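Local coordinates for clavulanic acid biosynthesis oligopeptide binding protein 2 (Streptomyces clavuligerus, PDB 2WOL) that probably binds oligopeptides as a family 5 extracellular solute-binding protein of the clavulanic acid biosynthetic pathway, at residues R97-R102 against F174-P179; F306-P311 against W480-L485; H533-W538 against G549-Q554. All coordinates share one frame; numbering follows the deposited sequence.

Contact 1: R97-R102 against F174-P179; sequences RTWTYR and FRLTRP
Arg97 lies alongside Pro179, both side chains pointing the same way: Pro179 CG rests on one face of the guanidinium, over its centre and 3.8 Å from Arg97 CZ. With CG beside the backbone N (chi1 -69°) and the chain extended from there to NE, the arginine runs alongside the proline ring. At the guanidinium edge, a water in its plane accepts from Arg97 NE and donates to Thr177 O, while Arg97 NH1 bonds to Asp94 O. Phe174, deeper in, pairs with Trp99 as an antiparallel hydrogen-bonded pair; Phe174 N reaches Trp99 O at 2.7 Å and Trp99 N reaches Phe174 O at 2.9 Å. The Phe174 ring presents its edge to Tyr101, with CE1 3.9 Å from Tyr101 CD1, the two side chains crossing at about a right angle. Leu176 CD1 meets Trp99 CD1 at 3.7 Å. Beyond the regular pairing, Leu176 N donates to Arg97 O over 2.7 Å, and a second water donates to this oxygen and to Leu176 O. Arg97 and Thr98 form a classic beta bulge opposite Ser93. Main-chain bonds join the two central strands of this four-stranded antiparallel sheet, and Trp99, Tyr101 and Phe174 form a largely apolar face backed by Phe183, where Tyr101 OH bonds Asp184; at the exposed end the arginine combines polar bonds at NE and NH1 with apolar cover of one flat face.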
loop_
_atom_site.group_PDB
_atom_site.type_symbol
_atom_site.label_atom_id
_atom_site.label_comp_id
_atom_site.label_asym_id
_atom_site.label_seq_id
_atom_site.Cartn_x
_atom_site.Cartn_y
_atom_site.Cartn_z
ATOM N N ARG A 97 5.062 -9.723 -22.395
ATOM C CA ARG A 97 6.433 -9.219 -22.265
ATOM C C ARG A 97 6.629 -7.816 -22.830
ATOM O O ARG A 97 7.568 -7.125 -22.450
ATOM C CB ARG A 97 7.424 -10.166 -22.945
ATOM C CG ARG A 97 7.611 -11.504 -22.258
ATOM C CD ARG A 97 8.411 -12.449 -23.151
ATOM N NE ARG A 97 8.531 -13.791 -22.582
ATOM C CZ ARG A 97 7.650 -14.774 -22.761
ATOM N NH1 ARG A 97 6.560 -14.581 -23.496
ATOM N NH2 ARG A 97 7.861 -15.957 -22.197
ATOM N N THR A 98 5.761 -7.400 -23.747
ATOM C CA THR A 98 5.915 -6.098 -24.391
ATOM C C THR A 98 4.676 -5.223 -24.217
ATOM O O THR A 98 3.555 -5.632 -24.537
ATOM C CB THR A 98 6.308 -6.253 -25.876
ATOM O OG1 THR A 98 7.491 -7.057 -25.960
ATOM C CG2 THR A 98 6.576 -4.893 -26.526
ATOM N N TRP A 99 4.902 -4.016 -23.707
ATOM C CA TRP A 99 3.832 -3.091 -23.373
ATOM C C TRP A 99 4.045 -1.767 -24.083
ATOM O O TRP A 99 5.078 -1.117 -23.909
ATOM C CB TRP A 99 3.780 -2.889 -21.860
ATOM C CG TRP A 99 3.273 -4.086 -21.130
ATOM C CD1 TRP A 99 3.919 -5.276 -20.947
ATOM C CD2 TRP A 99 2.001 -4.217 -20.491
ATOM N NE1 TRP A 99 3.129 -6.140 -20.227
ATOM C CE2 TRP A 99 1.945 -5.515 -19.935
ATOM C CE3 TRP A 99 0.906 -3.360 -20.325
ATOM C CZ2 TRP A 99 0.830 -5.977 -19.227
ATOM C CZ3 TRP A 99 -0.196 -3.815 -19.622
ATOM C CH2 TRP A 99 -0.228 -5.115 -19.083
ATOM N N THR A 100 3.058 -1.380 -24.886
ATOM C CA THR A 100 3.124 -0.172 -25.695
ATOM C C THR A 100 2.056 0.834 -25.263
ATOM O O THR A 100 0.898 0.470 -25.044
ATOM C CB THR A 100 2.954 -0.525 -27.195
ATOM O OG1 THR A 100 3.963 -1.469 -27.576
ATOM C CG2 THR A 100 3.051 0.709 -28.079
ATOM N N TYR A 101 2.464 2.096 -25.133
ATOM C CA TYR A 101 1.568 3.200 -24.789
ATOM C C TYR A 101 1.712 4.324 -25.798
ATOM O O TYR A 101 2.800 4.554 -26.343
ATOM C CB TYR A 101 1.863 3.744 -23.382
ATOM C CG TYR A 101 1.686 2.734 -22.274
ATOM C CD1 TYR A 101 2.719 1.861 -21.939
ATOM C CD2 TYR A 101 0.491 2.654 -21.556
ATOM C CE1 TYR A 101 2.572 0.925 -20.923
ATOM C CE2 TYR A 101 0.331 1.721 -20.534
ATOM C CZ TYR A 101 1.379 0.859 -20.226
ATOM O OH TYR A 101 1.257 -0.081 -19.226
ATOM N N ARG A 102 0.608 5.025 -26.030
ATOM C CA ARG A 102 0.566 6.146 -26.962
ATOM C C ARG A 102 0.119 7.384 -26.206
ATOM O O ARG A 102 -0.977 7.418 -25.646
ATOM C CB ARG A 102 -0.361 5.824 -28.141
ATOM C CG ARG A 102 -0.020 4.478 -28.762
ATOM C CD ARG A 102 -0.855 4.085 -29.971
ATOM N NE ARG A 102 -0.543 2.699 -30.319
ATOM C CZ ARG A 102 0.535 2.313 -31.001
ATOM N NH1 ARG A 102 1.406 3.209 -31.450
ATOM N NH2 ARG A 102 0.739 1.026 -31.241
ATOM N N PHE A 174 7.797 -0.756 -23.729
ATOM C CA PHE A 174 8.540 -1.437 -22.669
ATOM C C PHE A 174 8.722 -2.915 -23.018
ATOM O O PHE A 174 7.747 -3.657 -23.141
ATOM C CB PHE A 174 7.808 -1.310 -21.332
ATOM C CG PHE A 174 7.674 0.103 -20.839
ATOM C CD1 PHE A 174 6.538 0.857 -21.135
ATOM C CD2 PHE A 174 8.671 0.678 -20.055
ATOM C CE1 PHE A 174 6.406 2.163 -20.676
ATOM C CE2 PHE A 174 8.543 1.990 -19.591
ATOM C CZ PHE A 174 7.409 2.730 -19.898
ATOM N N ARG A 175 9.976 -3.332 -23.178
ATOM C CA ARG A 175 10.297 -4.725 -23.473
ATOM C C ARG A 175 10.778 -5.400 -22.196
ATOM O O ARG A 175 11.936 -5.257 -21.803
ATOM C CB ARG A 175 11.373 -4.817 -24.558
ATOM C CG ARG A 175 10.968 -4.272 -25.920
ATOM C CD ARG A 175 12.156 -4.358 -26.862
ATOM N NE ARG A 175 11.822 -4.059 -28.254
ATOM C CZ ARG A 175 12.705 -4.068 -29.252
ATOM N NH1 ARG A 175 13.981 -4.354 -29.017
ATOM N NH2 ARG A 175 12.315 -3.785 -30.489
ATOM N N LEU A 176 9.875 -6.134 -21.554
ATOM C CA LEU A 176 10.140 -6.701 -20.235
ATOM C C LEU A 176 10.985 -7.963 -20.300
ATOM O O LEU A 176 11.003 -8.656 -21.317
ATOM C CB LEU A 176 8.829 -6.963 -19.477
ATOM C CG LEU A 176 7.772 -5.849 -19.443
ATOM C CD1 LEU A 176 6.565 -6.272 -18.616
ATOM C CD2 LEU A 176 8.333 -4.531 -18.936
ATOM N N THR A 177 11.684 -8.252 -19.206
ATOM C CA THR A 177 12.546 -9.429 -19.106
ATOM C C THR A 177 11.742 -10.712 -18.895
ATOM O O THR A 177 12.276 -11.815 -19.023
ATOM C CB THR A 177 13.558 -9.284 -17.952
ATOM O OG1 THR A 177 12.856 -9.029 -16.729
ATOM C CG2 THR A 177 14.527 -8.138 -18.222
ATOM N N ARG A 178 10.461 -10.553 -18.564
ATOM C CA ARG A 178 9.560 -11.666 -18.273
ATOM C C ARG A 178 8.123 -11.165 -18.417
ATOM O O ARG A 178 7.892 -9.958 -18.365
ATOM C CB ARG A 178 9.803 -12.196 -16.852
ATOM C CG ARG A 178 9.516 -11.183 -15.739
ATOM C CD ARG A 178 10.344 -11.446 -14.488
ATOM N NE ARG A 178 11.775 -11.267 -14.738
ATOM C CZ ARG A 178 12.700 -11.112 -13.794
ATOM N NH1 ARG A 178 12.363 -11.099 -12.510
ATOM N NH2 ARG A 178 13.972 -10.964 -14.139
ATOM N N PRO A 179 7.153 -12.079 -18.617
ATOM C CA PRO A 179 5.761 -11.634 -18.658
ATOM C C PRO A 179 5.348 -10.979 -17.338
ATOM O O PRO A 179 5.740 -11.444 -16.266
ATOM C CB PRO A 179 4.980 -12.935 -18.874
ATOM C CG PRO A 179 5.962 -13.868 -19.488
ATOM C CD PRO A 179 7.265 -13.533 -18.832
HETATM O O HOH W 1 10.068 -8.052 -24.125
HETATM O O HOH W 2 10.851 -13.570 -21.192
#

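Contact 2: F306-P311 against W480-L485; sequences FVAMQP and WNLPEL
Pro483 fits its ring against the end of strand 303-309, CB lying 3.3 Å from Met309 O and also 3.9 Å from Pro311 CD. The two prolines cross at a slant, and Pro311 CD also approaches Pro483 O at 3.3 Å. Leu482, the preceding residue, turns toward the strand and sets its CB 3.7 Å from Ala308 CB; its CD1 also reaches that methyl. Gln310 bends against the Leu482 carbonyl. A bend at chi2 (54°) carries its amide toward the turn, so that CG comes within 3.4 Å of Leu482 O and OE1 lies near Leu482 CB. Neither Leu482 O nor Pro483 N can donate to OE1, so the amide oxygen makes only van der Waals contact with them. The Gln310 nitrogen is held instead by two carbonyls: NE2 donates to Ala308 O at 3.2 Å, from above the carbonyl plane rather than along a lone pair, and to Leu446 O. Met309 O, covered by the Pro483 ring, has no hydrogen-bond partner in the model. Glu484 N closes the turn on Asn481 O, and the Asn481 amide pairs with the backbone of Leu485 just beyond it, OD1 accepting from N and ND2 donating to O. Leu523 of strand 523-534 extends the apolar surface, touching both Ala308 and Pro483. Asn481 to Glu484 form a type I beta turn, here in the loop between helices 460-468 and 488-499, and its two central residues, Leu482 and Pro483, pack on the end of a strand in the mixed sheet.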
loop_
_atom_site.group_PDB
_atom_site.type_symbol
_atom_site.label_atom_id
_atom_site.label_comp_id
_atom_site.label_asym_id
_atom_site.label_seq_id
_atom_site.Cartn_x
_atom_site.Cartn_y
_atom_site.Cartn_z
ATOM N N PHE A 306 -0.739 -9.815 10.491
ATOM C CA PHE A 306 -0.420 -11.234 10.583
ATOM C C PHE A 306 0.805 -11.519 11.439
ATOM O O PHE A 306 1.544 -10.610 11.814
ATOM C CB PHE A 306 -0.273 -11.867 9.182
ATOM C CG PHE A 306 0.891 -11.343 8.373
ATOM C CD1 PHE A 306 2.098 -12.038 8.341
ATOM C CD2 PHE A 306 0.768 -10.179 7.617
ATOM C CE1 PHE A 306 3.169 -11.576 7.581
ATOM C CE2 PHE A 306 1.834 -9.709 6.853
ATOM C CZ PHE A 306 3.040 -10.408 6.840
ATOM N N VAL A 307 0.989 -12.796 11.759
ATOM C CA VAL A 307 2.193 -13.274 12.420
ATOM C C VAL A 307 2.917 -14.207 11.451
ATOM O O VAL A 307 2.309 -15.123 10.881
ATOM C CB VAL A 307 1.866 -14.008 13.747
ATOM C CG1 VAL A 307 3.123 -14.641 14.349
ATOM C CG2 VAL A 307 1.217 -13.049 14.744
ATOM N N ALA A 308 4.205 -13.953 11.252
ATOM C CA ALA A 308 5.035 -14.798 10.405
ATOM C C ALA A 308 5.869 -15.734 11.261
ATOM O O ALA A 308 6.356 -15.342 12.316
ATOM C CB ALA A 308 5.936 -13.941 9.525
ATOM N N MET A 309 6.018 -16.972 10.798
ATOM C CA MET A 309 6.889 -17.951 11.443
ATOM C C MET A 309 8.043 -18.333 10.520
ATOM O O MET A 309 7.848 -18.551 9.323
ATOM C CB MET A 309 6.096 -19.176 11.884
ATOM C CG MET A 309 5.318 -18.933 13.166
ATOM S SD MET A 309 4.234 -20.290 13.621
ATOM C CE MET A 309 2.806 -19.968 12.590
ATOM N N GLN A 310 9.241 -18.403 11.096
ATOM C CA GLN A 310 10.488 -18.480 10.336
ATOM C C GLN A 310 11.123 -19.868 10.411
ATOM O O GLN A 310 11.695 -20.216 11.440
ATOM C CB GLN A 310 11.477 -17.434 10.866
ATOM C CG GLN A 310 11.198 -15.987 10.452
ATOM C CD GLN A 310 9.791 -15.533 10.777
ATOM O OE1 GLN A 310 8.948 -15.441 9.889
ATOM N NE2 GLN A 310 9.524 -15.277 12.054
ATOM N N PRO A 311 11.019 -20.666 9.326
ATOM C CA PRO A 311 11.654 -21.992 9.313
ATOM C C PRO A 311 13.160 -22.000 9.599
ATOM O O PRO A 311 13.689 -23.024 10.040
ATOM C CB PRO A 311 11.368 -22.497 7.896
ATOM C CG PRO A 311 10.085 -21.823 7.537
ATOM C CD PRO A 311 10.266 -20.430 8.079
ATOM N N TRP A 480 10.029 -8.516 2.940
ATOM C CA TRP A 480 8.639 -8.769 3.293
ATOM C C TRP A 480 8.259 -10.247 3.253
ATOM O O TRP A 480 7.161 -10.629 3.672
ATOM C CB TRP A 480 7.711 -7.929 2.419
ATOM C CG TRP A 480 7.619 -6.542 2.935
ATOM C CD1 TRP A 480 8.259 -5.437 2.453
ATOM C CD2 TRP A 480 6.875 -6.114 4.077
ATOM N NE1 TRP A 480 7.938 -4.338 3.217
ATOM C CE2 TRP A 480 7.087 -4.725 4.218
ATOM C CE3 TRP A 480 6.030 -6.767 4.984
ATOM C CZ2 TRP A 480 6.489 -3.973 5.237
ATOM C CZ3 TRP A 480 5.438 -6.022 5.994
ATOM C CH2 TRP A 480 5.673 -4.638 6.112
ATOM N N ASN A 481 9.164 -11.069 2.737
ATOM C CA ASN A 481 9.018 -12.513 2.798
ATOM C C ASN A 481 9.715 -12.976 4.073
ATOM O O ASN A 481 10.842 -13.483 4.049
ATOM C CB ASN A 481 9.608 -13.169 1.543
ATOM C CG ASN A 481 9.365 -14.672 1.490
ATOM O OD1 ASN A 481 9.061 -15.305 2.501
ATOM N ND2 ASN A 481 9.505 -15.251 0.296
ATOM N N LEU A 482 9.028 -12.791 5.195
ATOM C CA LEU A 482 9.642 -12.994 6.507
ATOM C C LEU A 482 10.025 -14.448 6.793
ATOM O O LEU A 482 11.108 -14.700 7.326
ATOM C CB LEU A 482 8.776 -12.397 7.628
ATOM C CG LEU A 482 8.458 -10.898 7.529
ATOM C CD1 LEU A 482 7.614 -10.438 8.711
ATOM C CD2 LEU A 482 9.718 -10.040 7.390
ATOM N N PRO A 483 9.154 -15.412 6.437
ATOM C CA PRO A 483 9.562 -16.813 6.566
ATOM C C PRO A 483 10.655 -17.225 5.582
ATOM O O PRO A 483 11.190 -18.332 5.690
ATOM C CB PRO A 483 8.277 -17.584 6.236
ATOM C CG PRO A 483 7.167 -16.591 6.419
ATOM C CD PRO A 483 7.760 -15.300 5.967
ATOM N N GLU A 484 10.967 -16.354 4.623
ATOM C CA GLU A 484 11.887 -16.681 3.523
ATOM C C GLU A 484 11.447 -17.963 2.808
ATOM O O GLU A 484 12.255 -18.856 2.526
ATOM C CB GLU A 484 13.341 -16.758 4.016
ATOM C CG GLU A 484 13.835 -15.437 4.600
ATOM C CD GLU A 484 15.190 -15.528 5.281
ATOM O OE1 GLU A 484 16.023 -16.370 4.870
ATOM O OE2 GLU A 484 15.422 -14.738 6.223
ATOM N N LEU A 485 10.146 -18.049 2.546
ATOM C CA LEU A 485 9.587 -19.153 1.790
ATOM C C LEU A 485 10.156 -19.123 0.383
ATOM O O LEU A 485 10.127 -18.089 -0.285
ATOM C CB LEU A 485 8.057 -19.068 1.750
ATOM C CG LEU A 485 7.325 -20.304 1.214
ATOM C CD1 LEU A 485 7.453 -21.470 2.182
ATOM C CD2 LEU A 485 5.857 -20.000 0.938
#

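Contact 3: H533-W538 against G549-Q554; sequences HFRNPW and GLYDIQ
The Tyr551 ring carries His533 over one face, with CG 4.2 Å above the plane and offset toward the rim, and has Phe534 O in its plane at the edge. The imidazole is turned obliquely to the phenol, planes 48° apart and centroids 5.1 Å from each other. At the His533 edge, NE2 donates to Gly549 O over 3.0 Å; the bond is almost straight (171°) and lies in the ring plane, on a lone pair of the carbonyl. The first torsion of His533, CG beside the backbone N (chi1 -61°), directs the ring to that carbonyl while its CB rests 3.4 Å from Tyr551 OH. The Leu550 side chain crosses that of His533 at about a right angle, its CD2 3.8 Å from His533 CE1. These contacts join the end of strand 523-534, part of the large mixed sheet, to the short, weakly bonded strand at about 550-551, paired with 544-545 in a two-stranded antiparallel sheet. Arg535, just beyond strand 523-534, also approaches the tyrosine: its CG lies 3.4 Å from Tyr551 OH. Both polar ends converge on Asp297, whose OD2 takes a salt bridge from Arg535 NE and a hydrogen bond from Tyr551 OH. Arg535 NH1 and NH2 bond to Ser294 O and Gly16 O, which fixes the guanidinium in this buried position. Ile271 of strand 271-272 touches both Arg535 and Tyr551.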
loop_
_atom_site.group_PDB
_atom_site.type_symbol
_atom_site.label_atom_id
_atom_site.label_comp_id
_atom_site.label_asym_id
_atom_site.label_seq_id
_atom_site.Cartn_x
_atom_site.Cartn_y
_atom_site.Cartn_z
ATOM N N HIS A 533 -12.359 7.186 9.086
ATOM C CA HIS A 533 -12.083 8.501 8.510
ATOM C C HIS A 533 -13.220 9.457 8.826
ATOM O O HIS A 533 -14.387 9.071 8.756
ATOM C CB HIS A 533 -11.952 8.427 6.988
ATOM C CG HIS A 533 -10.837 7.557 6.496
ATOM N ND1 HIS A 533 -9.541 7.654 6.963
ATOM C CD2 HIS A 533 -10.820 6.607 5.530
ATOM C CE1 HIS A 533 -8.782 6.781 6.322
ATOM N NE2 HIS A 533 -9.533 6.136 5.447
ATOM N N PHE A 534 -12.873 10.704 9.145
ATOM C CA PHE A 534 -13.856 11.759 9.412
ATOM C C PHE A 534 -13.860 12.762 8.259
ATOM O O PHE A 534 -12.809 13.235 7.836
ATOM C CB PHE A 534 -13.530 12.465 10.737
ATOM C CG PHE A 534 -14.597 13.427 11.197
ATOM C CD1 PHE A 534 -15.646 12.984 12.002
ATOM C CD2 PHE A 534 -14.550 14.774 10.836
ATOM C CE1 PHE A 534 -16.637 13.864 12.430
ATOM C CE2 PHE A 534 -15.548 15.669 11.267
ATOM C CZ PHE A 534 -16.586 15.202 12.065
ATOM N N ARG A 535 -15.046 13.069 7.744
ATOM C CA ARG A 535 -15.186 14.023 6.643
ATOM C C ARG A 535 -16.069 15.184 7.067
ATOM O O ARG A 535 -17.212 14.987 7.489
ATOM C CB ARG A 535 -15.783 13.354 5.395
ATOM C CG ARG A 535 -16.939 12.407 5.697
ATOM C CD ARG A 535 -17.722 11.967 4.461
ATOM N NE ARG A 535 -18.341 10.681 4.763
ATOM C CZ ARG A 535 -19.491 10.529 5.416
ATOM N NH1 ARG A 535 -20.207 11.589 5.786
ATOM N NH2 ARG A 535 -19.929 9.306 5.687
ATOM N N ASN A 536 -15.548 16.400 6.957
ATOM C CA ASN A 536 -16.379 17.564 7.229
ATOM C C ASN A 536 -17.436 17.751 6.141
ATOM O O ASN A 536 -17.173 17.470 4.971
ATOM C CB ASN A 536 -15.519 18.798 7.453
ATOM C CG ASN A 536 -15.035 18.896 8.886
ATOM O OD1 ASN A 536 -15.841 18.908 9.818
ATOM N ND2 ASN A 536 -13.720 18.936 9.076
ATOM N N PRO A 537 -18.655 18.178 6.529
ATOM C CA PRO A 537 -19.794 18.140 5.594
ATOM C C PRO A 537 -19.741 19.104 4.394
ATOM O O PRO A 537 -20.478 18.910 3.418
ATOM C CB PRO A 537 -21.000 18.437 6.499
ATOM C CG PRO A 537 -20.435 19.202 7.655
ATOM C CD PRO A 537 -19.050 18.652 7.870
ATOM N N TRP A 538 -18.882 20.120 4.468
ATOM C CA TRP A 538 -18.739 21.100 3.381
ATOM C C TRP A 538 -17.730 20.692 2.311
ATOM O O TRP A 538 -17.521 21.420 1.341
ATOM C CB TRP A 538 -18.364 22.475 3.930
ATOM C CG TRP A 538 -17.138 22.457 4.781
ATOM C CD1 TRP A 538 -15.838 22.538 4.362
ATOM C CD2 TRP A 538 -17.098 22.350 6.206
ATOM N NE1 TRP A 538 -14.991 22.489 5.447
ATOM C CE2 TRP A 538 -15.740 22.374 6.589
ATOM C CE3 TRP A 538 -18.082 22.241 7.198
ATOM C CZ2 TRP A 538 -15.339 22.292 7.925
ATOM C CZ3 TRP A 538 -17.683 22.164 8.524
ATOM C CH2 TRP A 538 -16.323 22.185 8.874
ATOM N N GLY A 549 -7.690 2.845 0.173
ATOM C CA GLY A 549 -8.284 2.757 1.514
ATOM C C GLY A 549 -8.340 4.119 2.189
ATOM O O GLY A 549 -8.596 4.221 3.390
ATOM N N LEU A 550 -8.095 5.158 1.392
ATOM C CA LEU A 550 -8.070 6.554 1.824
ATOM C C LEU A 550 -8.966 7.353 0.893
ATOM O O LEU A 550 -9.166 6.965 -0.252
ATOM C CB LEU A 550 -6.647 7.118 1.720
ATOM C CG LEU A 550 -5.514 6.486 2.530
ATOM C CD1 LEU A 550 -4.167 7.057 2.129
ATOM C CD2 LEU A 550 -5.737 6.670 4.011
ATOM N N TYR A 551 -9.490 8.477 1.373
ATOM C CA TYR A 551 -10.256 9.382 0.519
ATOM C C TYR A 551 -9.436 9.834 -0.684
ATOM O O TYR A 551 -8.241 10.110 -0.557
ATOM C CB TYR A 551 -10.664 10.627 1.294
ATOM C CG TYR A 551 -11.684 10.440 2.401
ATOM C CD1 TYR A 551 -11.593 11.188 3.577
ATOM C CD2 TYR A 551 -12.738 9.542 2.271
ATOM C CE1 TYR A 551 -12.531 11.051 4.593
ATOM C CE2 TYR A 551 -13.673 9.383 3.285
ATOM C CZ TYR A 551 -13.566 10.145 4.440
ATOM O OH TYR A 551 -14.486 10.023 5.460
ATOM N N ASP A 552 -10.078 9.936 -1.846
ATOM C CA ASP A 552 -9.390 10.457 -3.023
ATOM C C ASP A 552 -9.371 11.981 -2.966
ATOM O O ASP A 552 -10.268 12.655 -3.473
ATOM C CB ASP A 552 -10.039 9.964 -4.313
ATOM C CG ASP A 552 -9.160 10.185 -5.532
ATOM O OD1 ASP A 552 -7.942 10.423 -5.363
ATOM O OD2 ASP A 552 -9.685 10.104 -6.663
ATOM N N ILE A 553 -8.336 12.507 -2.322
ATOM C CA ILE A 553 -8.162 13.940 -2.117
ATOM C C ILE A 553 -8.363 14.752 -3.395
ATOM O O ILE A 553 -9.023 15.785 -3.372
ATOM C CB ILE A 553 -6.756 14.240 -1.537
ATOM C CG1 ILE A 553 -6.520 13.455 -0.235
ATOM C CG2 ILE A 553 -6.532 15.746 -1.365
ATOM C CD1 ILE A 553 -7.475 13.769 0.909
ATOM N N GLN A 554 -7.797 14.279 -4.505
ATOM C CA GLN A 554 -7.819 15.035 -5.758
ATOM C C GLN A 554 -9.234 15.301 -6.284
ATOM O O GLN A 554 -9.446 16.246 -7.037
ATOM C CB GLN A 554 -6.949 14.357 -6.824
ATOM C CG GLN A 554 -7.493 13.052 -7.388
ATOM C CD GLN A 554 -8.485 13.267 -8.513
ATOM O OE1 GLN A 554 -8.453 14.296 -9.193
ATOM N NE2 GLN A 554 -9.366 12.294 -8.726
#

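How the contacts relate
Along the chain the three contacts close in series, contact 1 first and contact 3 last, and none touches another. Contact 1 lies in the separate four-stranded antiparallel sheet, its centre about 32 Å from that of contact 2 and about 36 Å from that of contact 3. Contacts 2 and 3 lie on opposite sides of the chain's centre, about 35 Å between centres and about 16 Å between nearest atoms, yet both reach the same mixed sheet, in which strands 303-309 and 523-534 are neighbours. The sheet thus runs between two buried contacts, one at the end of each strand, while contact 1 joins strands in another part of this large single-chain binding protein.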